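Local coordinates for nitrate regulatory protein (Klebsiella oxytoca, PDB 4AKK), which senses nitrate and nitrite and, in response, binds the nasF leader RNA to antiterminate transcription of the nasFEDCBA operon, at residues E218-L223 and V265-Q270; A199-A204 and V224-G229. All coordinates share one frame; numbering follows the deposited sequence.

Interaction 1. Residues E218-L223 and V265-Q270; sequences ELRQQL and VACTRQ. With EDO (1,2-ethanediol), chain D.
R220 reaches from helix 217-240 to the end of helix 257-267, where its NH1 donates a hydrogen bond to the backbone oxygen of C267 (NH1 to O 3.0 Å). The bond is bent, 142° at the hydrogen, and NH1 lies 34° from the plane of the carbonyl. An arginine suits this place because a carbonyl in the last turn of a helix lacks the usual amide partner, and T268 already leaves helical geometry. With CG anti to the backbone N (chi1 174°) and chi2 also straight, CG and CD of R220 run alongside C267, CD 3.6 Å from C267 O and CG 4.4 Å from SG; the bend at chi3 then turns the guanidinium so that NH1 meets C267 O. A 1,2-ethanediol, probably from the crystallisation liquor, sets its C2 over one guanidinium face, unusually close to CZ of R220, which makes its modelled place less sure. One turn further along the helix, L223 turns CD2 to the methyl CB of A266, 3.9 Å away; the small alanine leaves room for the branched leucine. Beyond the pair, E386 forms a salt bridge with NH1 of R220, W389 makes a cation-pi contact with the same guanidinium, and Q390 gives C267 O a second donor. Helix 385-399, in the ANTAR region, thus meets this junction of two NIT-region helices, while L219 packs on helix 180-212.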
ATOM      1  N   GLU A 218     -11.452 -24.769 -11.672  1.00 35.22           N
ATOM      2  CA  GLU A 218     -10.131 -24.174 -11.508  1.00 41.45           C
ATOM      3  C   GLU A 218      -9.814 -23.120 -12.581  1.00 38.72           C
ATOM      4  O   GLU A 218      -9.499 -21.974 -12.267  1.00 39.57           O
ATOM      5  CB  GLU A 218      -9.085 -25.295 -11.559  1.00 44.21           C
ATOM      6  CG  GLU A 218      -7.650 -24.821 -11.568  1.00 45.85           C
ATOM      7  CD  GLU A 218      -7.264 -24.164 -10.270  1.00 52.84           C
ATOM      8  OE1 GLU A 218      -7.666 -24.693  -9.212  1.00 65.57           O
ATOM      9  OE2 GLU A 218      -6.566 -23.128 -10.299  1.00 49.67           O
ATOM     10  N   LEU A 219      -9.887 -23.528 -13.846  1.00 41.20           N
ATOM     11  CA  LEU A 219      -9.621 -22.635 -14.972  1.00 36.71           C
ATOM     12  C   LEU A 219     -10.573 -21.448 -14.947  1.00 32.69           C
ATOM     13  O   LEU A 219     -10.168 -20.302 -15.148  1.00 29.22           O
ATOM     14  CB  LEU A 219      -9.730 -23.396 -16.303  1.00 33.09           C
ATOM     15  CG  LEU A 219      -9.365 -22.627 -17.574  1.00 34.94           C
ATOM     16  CD1 LEU A 219      -7.935 -22.116 -17.495  1.00 29.71           C
ATOM     17  CD2 LEU A 219      -9.562 -23.497 -18.830  1.00 31.60           C
ATOM     18  N   ARG A 220     -11.840 -21.722 -14.672  1.00 31.13           N
ATOM     19  CA  ARG A 220     -12.817 -20.664 -14.538  1.00 35.89           C
ATOM     20  C   ARG A 220     -12.467 -19.634 -13.442  1.00 36.17           C
ATOM     21  O   ARG A 220     -12.672 -18.426 -13.622  1.00 27.50           O
ATOM     22  CB  ARG A 220     -14.218 -21.253 -14.314  1.00 35.53           C
ATOM     23  CG  ARG A 220     -15.265 -20.173 -14.022  1.00 35.61           C
ATOM     24  CD  ARG A 220     -16.668 -20.747 -13.900  1.00 34.30           C
ATOM     25  NE  ARG A 220     -16.873 -21.435 -12.635  1.00 40.93           N
ATOM     26  CZ  ARG A 220     -18.044 -21.925 -12.235  1.00 46.12           C
ATOM     27  NH1 ARG A 220     -19.112 -21.813 -13.013  1.00 38.45           N
ATOM     28  NH2 ARG A 220     -18.144 -22.537 -11.060  1.00 43.94           N
ATOM     29  N   GLN A 221     -11.959 -20.094 -12.299  1.00 34.63           N
ATOM     30  CA  GLN A 221     -11.609 -19.144 -11.236  1.00 33.15           C
ATOM     31  C   GLN A 221     -10.415 -18.288 -11.685  1.00 30.78           C
ATOM     32  O   GLN A 221     -10.420 -17.071 -11.522  1.00 34.59           O
ATOM     33  CB  GLN A 221     -11.330 -19.855  -9.897  1.00 33.08           C
ATOM     34  CG  GLN A 221     -11.213 -18.905  -8.695  1.00 32.34           C
ATOM     35  CD  GLN A 221     -12.505 -18.154  -8.373  1.00 34.98           C
ATOM     36  OE1 GLN A 221     -13.551 -18.758  -8.119  1.00 34.53           O
ATOM     37  NE2 GLN A 221     -12.431 -16.827  -8.374  1.00 34.66           N
ATOM     38  N   GLN A 222      -9.415 -18.929 -12.286  1.00 32.12           N
ATOM     39  CA  GLN A 222      -8.254 -18.213 -12.796  1.00 36.38           C
ATOM     40  C   GLN A 222      -8.663 -17.182 -13.853  1.00 38.59           C
ATOM     41  O   GLN A 222      -8.107 -16.086 -13.919  1.00 35.28           O
ATOM     42  CB  GLN A 222      -7.247 -19.191 -13.399  1.00 33.70           C
ATOM     43  CG  GLN A 222      -6.637 -20.171 -12.397  1.00 37.24           C
ATOM     44  CD  GLN A 222      -5.648 -21.120 -13.064  1.00 46.86           C
ATOM     45  OE1 GLN A 222      -5.307 -20.950 -14.232  1.00 43.38           O
ATOM     46  NE2 GLN A 222      -5.189 -22.125 -12.328  1.00 48.50           N
ATOM     47  N   LEU A 223      -9.637 -17.534 -14.681  1.00 30.42           N
ATOM     48  CA  LEU A 223     -10.073 -16.624 -15.731  1.00 36.53           C
ATOM     49  C   LEU A 223     -10.748 -15.425 -15.091  1.00 31.92           C
ATOM     50  O   LEU A 223     -10.390 -14.275 -15.339  1.00 30.14           O
ATOM     51  CB  LEU A 223     -11.026 -17.327 -16.705  1.00 30.99           C
ATOM     52  CG  LEU A 223     -11.693 -16.434 -17.754  1.00 36.25           C
ATOM     53  CD1 LEU A 223     -10.635 -15.826 -18.693  1.00 30.39           C
ATOM     54  CD2 LEU A 223     -12.708 -17.254 -18.544  1.00 37.73           C
ATOM     55  N   VAL A 265     -20.395 -17.072 -21.279  1.00 40.25           N
ATOM     56  CA  VAL A 265     -20.442 -18.493 -21.622  1.00 34.24           C
ATOM     57  C   VAL A 265     -19.428 -19.297 -20.800  1.00 41.32           C
ATOM     58  O   VAL A 265     -19.766 -20.309 -20.184  1.00 36.42           O
ATOM     59  CB  VAL A 265     -20.191 -18.732 -23.141  1.00 38.12           C
ATOM     60  CG1 VAL A 265     -19.959 -20.209 -23.420  1.00 36.46           C
ATOM     61  CG2 VAL A 265     -21.353 -18.195 -23.975  1.00 39.84           C
ATOM     62  N   ALA A 266     -18.179 -18.845 -20.808  1.00 36.04           N
ATOM     63  CA  ALA A 266     -17.120 -19.535 -20.087  1.00 38.30           C
ATOM     64  C   ALA A 266     -17.448 -19.681 -18.598  1.00 36.54           C
ATOM     65  O   ALA A 266     -17.095 -20.687 -17.974  1.00 40.45           O
ATOM     66  CB  ALA A 266     -15.789 -18.811 -20.274  1.00 37.82           C
ATOM     67  N   CYS A 267     -18.134 -18.693 -18.032  1.00 36.13           N
ATOM     68  CA  CYS A 267     -18.440 -18.730 -16.602  1.00 45.20           C
ATOM     69  C   CYS A 267     -19.716 -19.492 -16.262  1.00 52.88           C
ATOM     70  O   CYS A 267     -19.935 -19.866 -15.110  1.00 54.39           O
ATOM     71  CB  CYS A 267     -18.492 -17.318 -16.022  1.00 45.51           C
ATOM     72  SG  CYS A 267     -16.856 -16.559 -15.900  1.00 56.62           S
ATOM     73  N   THR A 268     -20.549 -19.730 -17.266  1.00 49.94           N
ATOM     74  CA  THR A 268     -21.844 -20.355 -17.038  1.00 54.73           C
ATOM     75  C   THR A 268     -21.906 -21.779 -17.581  1.00 58.35           C
ATOM     76  O   THR A 268     -21.613 -22.740 -16.871  1.00 66.22           O
ATOM     77  CB  THR A 268     -22.973 -19.536 -17.686  1.00 59.87           C
ATOM     78  OG1 THR A 268     -22.957 -18.204 -17.158  1.00 65.73           O
ATOM     79  CG2 THR A 268     -24.326 -20.178 -17.405  1.00 67.53           C
ATOM     80  N   ARG A 269     -22.274 -21.901 -18.850  1.00 55.84           N
ATOM     81  CA  ARG A 269     -22.563 -23.204 -19.436  1.00 60.19           C
ATOM     82  C   ARG A 269     -21.385 -23.794 -20.189  1.00 60.22           C
ATOM     83  O   ARG A 269     -20.339 -23.157 -20.340  1.00 58.66           O
ATOM     84  CB  ARG A 269     -23.775 -23.114 -20.366  1.00 61.21           C
ATOM     85  CG  ARG A 269     -23.734 -21.946 -21.332  1.00 55.83           C
ATOM     86  CD  ARG A 269     -24.901 -22.021 -22.305  1.00 70.03           C
ATOM     87  NE  ARG A 269     -24.912 -20.905 -23.247  1.00 72.81           N
ATOM     88  CZ  ARG A 269     -24.258 -20.895 -24.405  1.00 73.60           C
ATOM     89  NH1 ARG A 269     -23.527 -21.948 -24.768  1.00 66.93           N
ATOM     90  NH2 ARG A 269     -24.332 -19.829 -25.197  1.00 61.46           N
ATOM     91  N   GLN A 270     -21.562 -25.020 -20.664  1.00 58.84           N
ATOM     92  CA  GLN A 270     -20.504 -25.694 -21.394  1.00 56.58           C
ATOM     93  C   GLN A 270     -20.321 -25.010 -22.740  1.00 55.29           C
ATOM     94  O   GLN A 270     -21.297 -24.652 -23.401  1.00 51.51           O
ATOM     95  CB  GLN A 270     -20.817 -27.184 -21.559  1.00 57.64           C
ATOM     96  CG  GLN A 270     -19.600 -28.029 -21.909  1.00 66.41           C
ATOM     97  CD  GLN A 270     -19.645 -29.413 -21.287  1.00 75.12           C
ATOM     98  OE1 GLN A 270     -20.706 -30.035 -21.206  1.00 80.39           O
ATOM     99  NE2 GLN A 270     -18.490 -29.901 -20.840  1.00 68.03           N
TER
HETATM  100  C1  EDO D1393     -18.766 -24.876 -14.842  1.00 57.99           C
HETATM  101  O1  EDO D1393     -18.764 -24.030 -16.002  1.00 61.48           O
HETATM  102  C2  EDO D1393     -17.622 -24.480 -13.914  1.00 51.76           C
HETATM  103  O2  EDO D1393     -16.366 -24.929 -14.434  1.00 51.13           O

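Interaction 2. Residues A199-A204 and V224-G229; sequences AGQERA and VDRIDG. With EDO (1,2-ethanediol), chain C.
Q201 and R226 form the polar link between helices 180-212 and 217-240. NE of R226 donates to OE1 of Q201 at 2.9 Å, with an angle of 153° at the hydrogen. Q201 OE1 lies in the guanidinium plane, at its edge, and the donor meets the amide carbonyl nearly end-on; the two planes are turned 65° apart. The arginine bends at chi2, folding its chain back so that NE makes the bond. Glutamine suits the place because its amide has an acceptor for R226 and a donor, NE2, for E197. The segments run nearly antiparallel, at 157° with axes 8.5 Å apart: two successive helices of the all-helical NIT domain, forming a hairpin through the short link 213-216. Van der Waals packing lies beside the bond. CG of R226 rests 4.0 Å from CB of Q201, and CG1 of I227 lies against the E202 side chain, 3.8 Å from its CG and 3.6 Å from its carboxylate carbon CD; isoleucine offers an apolar flank there. Ionic contacts hold the far end of E202, whose extended chain carries a carboxylate able to answer two arginines, R263 and R289. On another side of helix 180-212, R203 gives NH1 to T287 of helix 277-312.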
ATOM      1  N   ALA A 199      -5.130  -8.711 -19.298  1.00 29.64           N
ATOM      2  CA  ALA A 199      -6.011  -8.949 -20.445  1.00 28.12           C
ATOM      3  C   ALA A 199      -5.418 -10.055 -21.328  1.00 31.07           C
ATOM      4  O   ALA A 199      -6.133 -10.932 -21.799  1.00 30.83           O
ATOM      5  CB  ALA A 199      -6.224  -7.665 -21.251  1.00 28.91           C
ATOM      6  N   GLY A 200      -4.105  -9.997 -21.546  1.00 26.54           N
ATOM      7  CA  GLY A 200      -3.385 -11.051 -22.236  1.00 28.38           C
ATOM      8  C   GLY A 200      -3.492 -12.414 -21.568  1.00 30.01           C
ATOM      9  O   GLY A 200      -3.611 -13.416 -22.250  1.00 29.24           O
ATOM     10  N   GLN A 201      -3.440 -12.463 -20.239  1.00 24.17           N
ATOM     11  CA  GLN A 201      -3.660 -13.723 -19.535  1.00 31.15           C
ATOM     12  C   GLN A 201      -5.107 -14.198 -19.654  1.00 29.65           C
ATOM     13  O   GLN A 201      -5.351 -15.399 -19.763  1.00 31.89           O
ATOM     14  CB  GLN A 201      -3.217 -13.632 -18.066  1.00 22.20           C
ATOM     15  CG  GLN A 201      -1.723 -13.413 -17.937  1.00 26.38           C
ATOM     16  CD  GLN A 201      -1.272 -13.287 -16.503  1.00 38.00           C
ATOM     17  OE1 GLN A 201      -1.979 -13.709 -15.587  1.00 34.67           O
ATOM     18  NE2 GLN A 201      -0.089 -12.709 -16.297  1.00 30.38           N
ATOM     19  N   GLU A 202      -6.057 -13.264 -19.633  1.00 26.63           N
ATOM     20  CA  GLU A 202      -7.452 -13.588 -19.970  1.00 29.83           C
ATOM     21  C   GLU A 202      -7.575 -14.275 -21.341  1.00 30.35           C
ATOM     22  O   GLU A 202      -8.322 -15.248 -21.496  1.00 28.30           O
ATOM     23  CB  GLU A 202      -8.324 -12.326 -19.968  1.00 26.41           C
ATOM     24  CG  GLU A 202      -9.801 -12.577 -20.307  1.00 25.03           C
ATOM     25  CD  GLU A 202     -10.574 -11.284 -20.567  1.00 32.23           C
ATOM     26  OE1 GLU A 202     -10.068 -10.201 -20.193  1.00 27.94           O
ATOM     27  OE2 GLU A 202     -11.688 -11.350 -21.143  1.00 35.48           O
ATOM     28  N   ARG A 203      -6.864 -13.762 -22.341  1.00 30.85           N
ATOM     29  CA  ARG A 203      -6.945 -14.353 -23.676  1.00 33.10           C
ATOM     30  C   ARG A 203      -6.471 -15.812 -23.614  1.00 29.71           C
ATOM     31  O   ARG A 203      -7.170 -16.722 -24.052  1.00 29.15           O
ATOM     32  CB  ARG A 203      -6.120 -13.558 -24.700  1.00 27.72           C
ATOM     33  CG  ARG A 203      -6.019 -14.263 -26.081  1.00 25.59           C
ATOM     34  CD  ARG A 203      -5.207 -13.460 -27.109  1.00 28.60           C
ATOM     35  NE  ARG A 203      -3.789 -13.393 -26.764  1.00 27.76           N
ATOM     36  CZ  ARG A 203      -2.863 -12.744 -27.469  1.00 35.45           C
ATOM     37  NH1 ARG A 203      -3.188 -12.093 -28.589  1.00 28.75           N
ATOM     38  NH2 ARG A 203      -1.603 -12.745 -27.054  1.00 30.40           N
ATOM     39  N   ALA A 204      -5.294 -16.025 -23.027  1.00 32.75           N
ATOM     40  CA  ALA A 204      -4.706 -17.364 -22.912  1.00 33.75           C
ATOM     41  C   ALA A 204      -5.587 -18.354 -22.150  1.00 31.64           C
ATOM     42  O   ALA A 204      -5.773 -19.488 -22.571  1.00 34.21           O
ATOM     43  CB  ALA A 204      -3.312 -17.283 -22.268  1.00 27.73           C
ATOM     44  N   VAL A 224     -11.735 -15.707 -14.254  1.00 31.56           N
ATOM     45  CA  VAL A 224     -12.411 -14.677 -13.503  1.00 33.21           C
ATOM     46  C   VAL A 224     -11.416 -13.760 -12.784  1.00 34.35           C
ATOM     47  O   VAL A 224     -11.602 -12.546 -12.746  1.00 35.39           O
ATOM     48  CB  VAL A 224     -13.361 -15.317 -12.468  1.00 38.18           C
ATOM     49  CG1 VAL A 224     -13.798 -14.297 -11.423  1.00 32.85           C
ATOM     50  CG2 VAL A 224     -14.563 -15.940 -13.177  1.00 41.04           C
ATOM     51  N   ASP A 225     -10.375 -14.347 -12.202  1.00 33.86           N
ATOM     52  CA  ASP A 225      -9.416 -13.568 -11.420  1.00 39.72           C
ATOM     53  C   ASP A 225      -8.629 -12.616 -12.328  1.00 35.33           C
ATOM     54  O   ASP A 225      -8.283 -11.510 -11.930  1.00 35.53           O
ATOM     55  CB  ASP A 225      -8.439 -14.479 -10.654  1.00 36.34           C
ATOM     56  CG  ASP A 225      -9.118 -15.332  -9.571  1.00 44.21           C
ATOM     57  OD1 ASP A 225     -10.199 -14.954  -9.051  1.00 37.98           O
ATOM     58  OD2 ASP A 225      -8.540 -16.401  -9.247  1.00 45.12           O
ATOM     59  N   ARG A 226      -8.339 -13.058 -13.543  1.00 32.97           N
ATOM     60  CA  ARG A 226      -7.625 -12.226 -14.510  1.00 33.91           C
ATOM     61  C   ARG A 226      -8.514 -11.081 -14.951  1.00 31.25           C
ATOM     62  O   ARG A 226      -8.049  -9.957 -15.146  1.00 32.60           O
ATOM     63  CB  ARG A 226      -7.190 -13.046 -15.727  1.00 32.86           C
ATOM     64  CG  ARG A 226      -6.227 -14.182 -15.413  1.00 34.11           C
ATOM     65  CD  ARG A 226      -5.216 -13.744 -14.385  1.00 37.06           C
ATOM     66  NE  ARG A 226      -4.195 -14.745 -14.091  1.00 37.30           N
ATOM     67  CZ  ARG A 226      -4.348 -15.754 -13.237  1.00 43.44           C
ATOM     68  NH1 ARG A 226      -5.508 -15.945 -12.613  1.00 35.83           N
ATOM     69  NH2 ARG A 226      -3.344 -16.591 -13.028  1.00 45.19           N
ATOM     70  N   ILE A 227      -9.805 -11.355 -15.077  1.00 31.41           N
ATOM     71  CA  ILE A 227     -10.741 -10.317 -15.513  1.00 36.32           C
ATOM     72  C   ILE A 227     -10.985  -9.260 -14.426  1.00 35.94           C
ATOM     73  O   ILE A 227     -10.908  -8.065 -14.687  1.00 31.65           O
ATOM     74  CB  ILE A 227     -12.080 -10.912 -16.001  1.00 31.08           C
ATOM     75  CG1 ILE A 227     -11.842 -11.744 -17.265  1.00 34.29           C
ATOM     76  CG2 ILE A 227     -13.108  -9.791 -16.246  1.00 28.95           C
ATOM     77  CD1 ILE A 227     -12.875 -12.862 -17.490  1.00 31.57           C
ATOM     78  N   ASP A 228     -11.270  -9.702 -13.209  1.00 36.23           N
ATOM     79  CA  ASP A 228     -11.456  -8.772 -12.093  1.00 34.51           C
ATOM     80  C   ASP A 228     -10.187  -7.979 -11.799  1.00 31.28           C
ATOM     81  O   ASP A 228     -10.256  -6.823 -11.423  1.00 38.14           O
ATOM     82  CB  ASP A 228     -11.882  -9.528 -10.837  1.00 37.69           C
ATOM     83  CG  ASP A 228     -13.261 -10.146 -10.968  1.00 44.94           C
ATOM     84  OD1 ASP A 228     -14.054  -9.669 -11.816  1.00 53.08           O
ATOM     85  OD2 ASP A 228     -13.545 -11.101 -10.211  1.00 48.42           O
ATOM     86  N   GLY A 229      -9.030  -8.609 -11.966  1.00 32.52           N
ATOM     87  CA  GLY A 229      -7.764  -7.949 -11.694  1.00 36.69           C
ATOM     88  C   GLY A 229      -7.508  -6.739 -12.572  1.00 34.39           C
ATOM     89  O   GLY A 229      -6.821  -5.796 -12.169  1.00 29.91           O
TER
HETATM   90  C1  EDO C1392      -1.986 -14.755 -24.174  1.00 32.01           C
HETATM   91  O1  EDO C1392      -0.921 -14.368 -25.041  1.00 49.23           O
HETATM   92  C2  EDO C1392      -3.159 -15.322 -24.967  1.00 34.80           C
HETATM   93  O2  EDO C1392      -2.888 -16.565 -25.629  1.00 24.04           O

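Interactions 1 and 2 share helix 217-240, whose consecutive segments 218-223 and 224-229 meet two different neighbours; their centres lie 11 Å apart. They also touch directly: SG of C267 packs 3.6 Å from CG2 of V224, and CD1 of L223 lies 3.7 Å from the backbone oxygen of E202. With the E202 carboxylate already tied to helix 257-267, these touches bind all three helices together within the NIT region. On the ANTAR side, W389 meets both R220 of interaction 1 and V224 of interaction 2. This contiguous packing is consistent with a route by which nitrate sensing could influence the RNA-binding part, although neither contact contains bound nitrate.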